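PDB 3BO6: hydrophilic protein, virA protein from Chromobacterium violaceum, which probably acts as a type III effector phosphothreonine lyase, removing phosphate from phosphothreonine by beta-elimination rather than by hydrolysis. Local coordinates for residues C75-Q89 against G131-S145. Numbering follows the deposited sequence.
With SO4 (sulfate ion), chain C.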
loop_
_atom_site.group_PDB
_atom_site.type_symbol
_atom_site.label_atom_id
_atom_site.label_comp_id
_atom_site.label_asym_id
_atom_site.label_seq_id
_atom_site.Cartn_x
_atom_site.Cartn_y
_atom_site.Cartn_z
ATOM N N CYS A 75 -12.568 3.632 -4.662
ATOM C CA CYS A 75 -12.659 2.267 -5.186
ATOM C C CYS A 75 -13.904 1.603 -4.629
ATOM O O CYS A 75 -14.102 1.557 -3.410
ATOM C CB CYS A 75 -11.403 1.458 -4.837
ATOM S SG CYS A 75 -9.936 2.040 -5.713
ATOM N N LYS A 76 -14.756 1.105 -5.525
ATOM C CA LYS A 76 -16.077 0.618 -5.109
ATOM C C LYS A 76 -16.137 -0.898 -4.922
ATOM O O LYS A 76 -17.174 -1.449 -4.549
ATOM C CB LYS A 76 -17.144 1.050 -6.113
ATOM C CG LYS A 76 -17.149 2.533 -6.429
ATOM C CD LYS A 76 -17.348 3.338 -5.155
ATOM C CE LYS A 76 -17.630 4.804 -5.459
ATOM N NZ LYS A 76 -17.797 5.602 -4.211
ATOM N N GLY A 77 -15.025 -1.565 -5.190
ATOM C CA GLY A 77 -14.977 -3.010 -5.073
ATOM C C GLY A 77 -14.634 -3.488 -3.676
ATOM O O GLY A 77 -14.190 -2.712 -2.823
ATOM N N ASP A 78 -14.866 -4.774 -3.429
ATOM C CA ASP A 78 -14.514 -5.384 -2.154
ATOM C C ASP A 78 -13.025 -5.708 -2.111
ATOM O O ASP A 78 -12.455 -6.181 -3.097
ATOM C CB ASP A 78 -15.294 -6.682 -1.946
ATOM C CG ASP A 78 -16.777 -6.449 -1.735
ATOM O OD1 ASP A 78 -17.158 -5.318 -1.359
ATOM O OD2 ASP A 78 -17.548 -7.412 -1.921
ATOM N N PHE A 79 -12.398 -5.472 -0.963
ATOM C CA PHE A 79 -11.006 -5.857 -0.752
ATOM C C PHE A 79 -10.780 -7.301 -1.166
ATOM O O PHE A 79 -11.559 -8.192 -0.797
ATOM C CB PHE A 79 -10.654 -5.676 0.720
ATOM C CG PHE A 79 -9.223 -5.979 1.060
ATOM C CD1 PHE A 79 -8.174 -5.295 0.451
ATOM C CD2 PHE A 79 -8.931 -6.917 2.037
ATOM C CE1 PHE A 79 -6.863 -5.553 0.811
ATOM C CE2 PHE A 79 -7.625 -7.197 2.389
ATOM C CZ PHE A 79 -6.582 -6.516 1.780
ATOM N N ALA A 80 -9.716 -7.520 -1.936
ATOM C CA ALA A 80 -9.411 -8.828 -2.491
ATOM C C ALA A 80 -8.043 -9.320 -2.025
ATOM O O ALA A 80 -7.448 -10.220 -2.630
ATOM C CB ALA A 80 -9.496 -8.779 -4.019
ATOM N N GLY A 81 -7.552 -8.736 -0.931
ATOM C CA GLY A 81 -6.331 -9.209 -0.297
ATOM C C GLY A 81 -5.039 -8.523 -0.693
ATOM O O GLY A 81 -4.024 -8.740 -0.050
ATOM N N ASP A 82 -5.059 -7.703 -1.744
ATOM C CA ASP A 82 -3.812 -7.102 -2.212
ATOM C C ASP A 82 -3.360 -5.962 -1.312
ATOM O O ASP A 82 -4.129 -5.031 -1.023
ATOM C CB ASP A 82 -3.965 -6.658 -3.666
ATOM C CG ASP A 82 -4.295 -7.812 -4.573
ATOM O OD1 ASP A 82 -3.558 -8.810 -4.533
ATOM O OD2 ASP A 82 -5.298 -7.741 -5.322
ATOM N N LYS A 83 -2.126 -6.038 -0.830
ATOM C CA LYS A 83 -1.616 -4.982 0.035
ATOM C C LYS A 83 -0.137 -4.750 -0.206
ATOM O O LYS A 83 0.620 -5.648 -0.613
ATOM C CB LYS A 83 -1.903 -5.297 1.508
ATOM C CG LYS A 83 -1.077 -6.432 2.081
ATOM C CD LYS A 83 -1.758 -7.076 3.322
ATOM C CE LYS A 83 -1.903 -6.102 4.469
ATOM N NZ LYS A 83 -2.642 -6.738 5.605
ATOM N N PHE A 84 0.279 -3.517 0.056
ATOM C CA PHE A 84 1.685 -3.166 0.032
ATOM C C PHE A 84 2.163 -2.772 1.406
ATOM O O PHE A 84 1.406 -2.219 2.204
ATOM C CB PHE A 84 1.942 -1.954 -0.878
ATOM C CG PHE A 84 1.577 -2.170 -2.310
ATOM C CD1 PHE A 84 0.481 -1.518 -2.868
ATOM C CD2 PHE A 84 2.367 -2.962 -3.125
ATOM C CE1 PHE A 84 0.153 -1.684 -4.215
ATOM C CE2 PHE A 84 2.055 -3.140 -4.474
ATOM C CZ PHE A 84 0.935 -2.498 -5.010
ATOM N N HIS A 85 3.444 -2.999 1.654
ATOM C CA HIS A 85 4.107 -2.408 2.802
ATOM C C HIS A 85 5.169 -1.468 2.277
ATOM O O HIS A 85 5.650 -1.617 1.141
ATOM C CB HIS A 85 4.754 -3.499 3.646
ATOM C CG HIS A 85 3.775 -4.458 4.236
ATOM N ND1 HIS A 85 3.704 -5.776 3.851
ATOM C CD2 HIS A 85 2.832 -4.290 5.196
ATOM C CE1 HIS A 85 2.754 -6.383 4.545
ATOM N NE2 HIS A 85 2.218 -5.505 5.373
ATOM N N ILE A 86 5.535 -0.497 3.109
ATOM C CA ILE A 86 6.654 0.399 2.839
ATOM C C ILE A 86 7.633 0.285 4.000
ATOM O O ILE A 86 7.234 0.416 5.166
ATOM C CB ILE A 86 6.209 1.865 2.701
ATOM C CG1 ILE A 86 5.027 1.979 1.732
ATOM C CG2 ILE A 86 7.391 2.733 2.220
ATOM C CD1 ILE A 86 4.484 3.409 1.584
ATOM N N SER A 87 8.900 0.009 3.698
ATOM C CA SER A 87 9.920 -0.189 4.733
ATOM C C SER A 87 10.981 0.903 4.681
ATOM O O SER A 87 11.679 1.059 3.666
ATOM C CB SER A 87 10.606 -1.551 4.564
ATOM O OG SER A 87 9.668 -2.598 4.656
ATOM N N VAL A 88 11.080 1.668 5.760
ATOM C CA VAL A 88 12.172 2.622 5.922
ATOM C C VAL A 88 12.985 2.281 7.168
ATOM O O VAL A 88 12.603 1.405 7.967
ATOM C CB VAL A 88 11.655 4.076 5.991
ATOM C CG1 VAL A 88 10.897 4.445 4.717
ATOM C CG2 VAL A 88 10.788 4.296 7.230
ATOM N N GLN A 89 14.128 2.930 7.329
ATOM C CA GLN A 89 14.914 2.723 8.541
ATOM C C GLN A 89 14.061 3.068 9.773
ATOM O O GLN A 89 13.355 4.079 9.785
ATOM C CB GLN A 89 16.187 3.565 8.478
ATOM C CG GLN A 89 17.345 2.999 9.297
ATOM C CD GLN A 89 17.210 3.342 10.756
ATOM O OE1 GLN A 89 16.743 4.426 11.099
ATOM N NE2 GLN A 89 17.607 2.419 11.630
ATOM N N GLY A 131 10.745 -2.525 9.610
ATOM C CA GLY A 131 10.325 -2.227 8.249
ATOM C C GLY A 131 8.812 -2.265 8.254
ATOM O O GLY A 131 8.187 -2.261 9.320
ATOM N N ALA A 132 8.219 -2.302 7.063
ATOM C CA ALA A 132 6.774 -2.397 6.898
ATOM C C ALA A 132 6.011 -1.486 7.856
ATOM O O ALA A 132 5.001 -1.889 8.442
ATOM C CB ALA A 132 6.309 -3.849 7.067
ATOM N N GLN A 133 6.501 -0.256 8.008
ATOM C CA GLN A 133 5.865 0.701 8.911
ATOM C C GLN A 133 4.650 1.373 8.282
ATOM O O GLN A 133 3.870 2.032 8.978
ATOM C CB GLN A 133 6.865 1.744 9.401
ATOM C CG GLN A 133 8.076 1.124 10.082
ATOM C CD GLN A 133 9.290 1.034 9.181
ATOM O OE1 GLN A 133 9.185 1.112 7.953
ATOM N NE2 GLN A 133 10.462 0.851 9.781
ATOM N N PHE A 134 4.486 1.235 6.970
ATOM C CA PHE A 134 3.257 1.668 6.309
ATOM C C PHE A 134 2.615 0.467 5.648
ATOM O O PHE A 134 3.312 -0.346 5.034
ATOM C CB PHE A 134 3.528 2.715 5.210
ATOM C CG PHE A 134 4.192 3.981 5.704
ATOM C CD1 PHE A 134 3.476 5.165 5.802
ATOM C CD2 PHE A 134 5.535 3.980 6.034
ATOM C CE1 PHE A 134 4.102 6.337 6.256
ATOM C CE2 PHE A 134 6.153 5.134 6.493
ATOM C CZ PHE A 134 5.438 6.301 6.591
ATOM N N THR A 135 1.300 0.347 5.774
ATOM C CA THR A 135 0.535 -0.686 5.084
ATOM C C THR A 135 -0.525 -0.010 4.226
ATOM O O THR A 135 -1.286 0.809 4.723
ATOM C CB THR A 135 -0.126 -1.615 6.106
ATOM O OG1 THR A 135 0.890 -2.231 6.916
ATOM C CG2 THR A 135 -0.941 -2.694 5.393
ATOM N N LEU A 136 -0.544 -0.330 2.934
ATOM C CA LEU A 136 -1.494 0.240 1.981
ATOM C C LEU A 136 -2.431 -0.852 1.502
ATOM O O LEU A 136 -1.968 -1.887 1.004
ATOM C CB LEU A 136 -0.758 0.797 0.750
ATOM C CG LEU A 136 0.484 1.662 0.951
ATOM C CD1 LEU A 136 1.095 2.030 -0.395
ATOM C CD2 LEU A 136 0.123 2.917 1.714
ATOM N N TYR A 137 -3.735 -0.628 1.619
ATOM C CA TYR A 137 -4.735 -1.604 1.199
ATOM C C TYR A 137 -5.273 -1.263 -0.176
ATOM O O TYR A 137 -5.845 -0.187 -0.377
ATOM C CB TYR A 137 -5.874 -1.658 2.218
ATOM C CG TYR A 137 -5.399 -2.036 3.599
ATOM C CD1 TYR A 137 -5.297 -3.359 3.985
ATOM C CD2 TYR A 137 -5.014 -1.066 4.498
ATOM C CE1 TYR A 137 -4.861 -3.697 5.275
ATOM C CE2 TYR A 137 -4.578 -1.383 5.759
ATOM C CZ TYR A 137 -4.488 -2.685 6.146
ATOM O OH TYR A 137 -4.043 -2.921 7.430
ATOM N N VAL A 138 -5.076 -2.169 -1.134
ATOM C CA VAL A 138 -5.523 -1.959 -2.499
ATOM C C VAL A 138 -6.900 -2.598 -2.628
ATOM O O VAL A 138 -7.137 -3.681 -2.084
ATOM C CB VAL A 138 -4.562 -2.615 -3.500
ATOM C CG1 VAL A 138 -4.976 -2.236 -4.922
ATOM C CG2 VAL A 138 -3.130 -2.178 -3.222
ATOM N N LYS A 139 -7.809 -1.918 -3.315
ATOM C CA LYS A 139 -9.138 -2.476 -3.596
ATOM C C LYS A 139 -9.413 -2.349 -5.085
ATOM O O LYS A 139 -9.051 -1.348 -5.685
ATOM C CB LYS A 139 -10.212 -1.686 -2.847
ATOM C CG LYS A 139 -10.090 -1.702 -1.329
ATOM C CD LYS A 139 -10.747 -0.458 -0.732
ATOM C CE LYS A 139 -12.204 -0.295 -1.160
ATOM N NZ LYS A 139 -12.779 1.021 -0.708
ATOM N N PRO A 140 -10.067 -3.361 -5.680
ATOM C CA PRO A 140 -10.532 -3.173 -7.058
ATOM C C PRO A 140 -11.468 -1.966 -7.110
ATOM O O PRO A 140 -12.216 -1.720 -6.158
ATOM C CB PRO A 140 -11.323 -4.451 -7.379
ATOM C CG PRO A 140 -11.220 -5.322 -6.211
ATOM C CD PRO A 140 -10.500 -4.634 -5.089
ATOM N N ASP A 141 -11.409 -1.220 -8.208
ATOM C CA ASP A 141 -12.160 0.023 -8.338
ATOM C C ASP A 141 -13.620 -0.135 -8.720
ATOM O O ASP A 141 -14.450 0.696 -8.342
ATOM C CB ASP A 141 -11.471 0.979 -9.322
ATOM C CG ASP A 141 -11.253 0.364 -10.691
ATOM O OD1 ASP A 141 -10.751 -0.777 -10.765
ATOM O OD2 ASP A 141 -11.543 1.044 -11.701
ATOM N N GLN A 142 -13.943 -1.184 -9.474
ATOM C CA GLN A 142 -15.307 -1.349 -9.983
ATOM C C GLN A 142 -16.223 -2.020 -8.963
ATOM O O GLN A 142 -15.770 -2.780 -8.108
ATOM C CB GLN A 142 -15.299 -2.118 -11.305
ATOM C CG GLN A 142 -14.416 -1.470 -12.369
ATOM C CD GLN A 142 -14.309 -2.302 -13.623
ATOM O OE1 GLN A 142 -13.361 -3.068 -13.792
ATOM N NE2 GLN A 142 -15.291 -2.171 -14.504
ATOM N N GLU A 143 -17.513 -1.717 -9.048
ATOM C CA GLU A 143 -18.476 -2.240 -8.093
ATOM C C GLU A 143 -18.538 -3.770 -8.110
ATOM O O GLU A 143 -18.865 -4.395 -7.103
ATOM C CB GLU A 143 -19.858 -1.639 -8.371
ATOM C CG GLU A 143 -19.883 -0.118 -8.278
ATOM C CD GLU A 143 -21.265 0.457 -8.516
ATOM O OE1 GLU A 143 -22.244 -0.317 -8.462
ATOM O OE2 GLU A 143 -21.371 1.681 -8.755
ATOM N N ASN A 144 -18.191 -4.359 -9.253
ATOM C CA ASN A 144 -18.136 -5.825 -9.389
ATOM C C ASN A 144 -16.837 -6.447 -8.873
ATOM O O ASN A 144 -16.582 -7.631 -9.075
ATOM C CB ASN A 144 -18.382 -6.251 -10.836
ATOM C CG ASN A 144 -17.294 -5.785 -11.785
ATOM O OD1 ASN A 144 -16.312 -5.152 -11.373
ATOM N ND2 ASN A 144 -17.461 -6.097 -13.063
ATOM N N SER A 145 -16.026 -5.629 -8.201
ATOM C CA SER A 145 -14.781 -6.064 -7.577
ATOM C C SER A 145 -13.747 -6.512 -8.607
ATOM O O SER A 145 -12.853 -7.296 -8.305
ATOM C CB SER A 145 -15.009 -7.141 -6.499
ATOM O OG SER A 145 -15.736 -6.638 -5.385
HETATM S S SO4 C . 0.322 -7.806 7.248
HETATM O O1 SO4 C . 1.367 -8.380 6.377
HETATM O O2 SO4 C . -0.940 -8.499 7.033
HETATM O O3 SO4 C . 0.726 -7.963 8.634
HETATM O O4 SO4 C . 0.132 -6.390 6.927
HETATM O O HOH W 1 -18.917 -3.723 -3.976
HETATM O O HOH W 2 -7.427 -6.221 -3.093
HETATM O O HOH W 3 -3.140 -5.208 7.859
#
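Lys83 and His85 rise beside Tyr137 and Thr135 on one face of an antiparallel strand pair and converge on a sulfate ion, probably from the crystallisation liquor, which Arg127, Arg192 and Arg199 also bind. His85 NE2 donates almost straight to sulfate O4 (2.7 Å, 166°), and Lys83 NZ reaches O2 at 2.8 Å, a bend at chi3 swinging the ammonium toward the ion. Thr135 OG1 lies in the imidazole plane at its edge, 3.3 Å from His85 CD2. A water joins Lys83 NZ to Tyr137 OH, and Tyr137 forms an offset edge-to-face pair with Phe79. On the other face Ile86 packs against Phe134 and Leu136; Ile86 and Leu136 touch helices 93-104 and 149-168, Phe84 the latter. Just past the strand, Val138 CG2 meets Phe84 CE1. Backbone bonds between Phe84 and Leu136 fix the register, which a classic bulge at Gln133 and Phe134 opposite Ile86 interrupts. Beyond it Gln133 OE1 accepts from Val88 N (3.0 Å) and NE2 donates to Val88 O (2.9 Å). At the opposite end Ser145 OG accepts from Asp78 N (2.8 Å). Farther out, Asp180 holds His85 ND1 and Glu194 salt-bridges Lys83. The sulfate may thus mimic the substrate phosphate in this basic pocket.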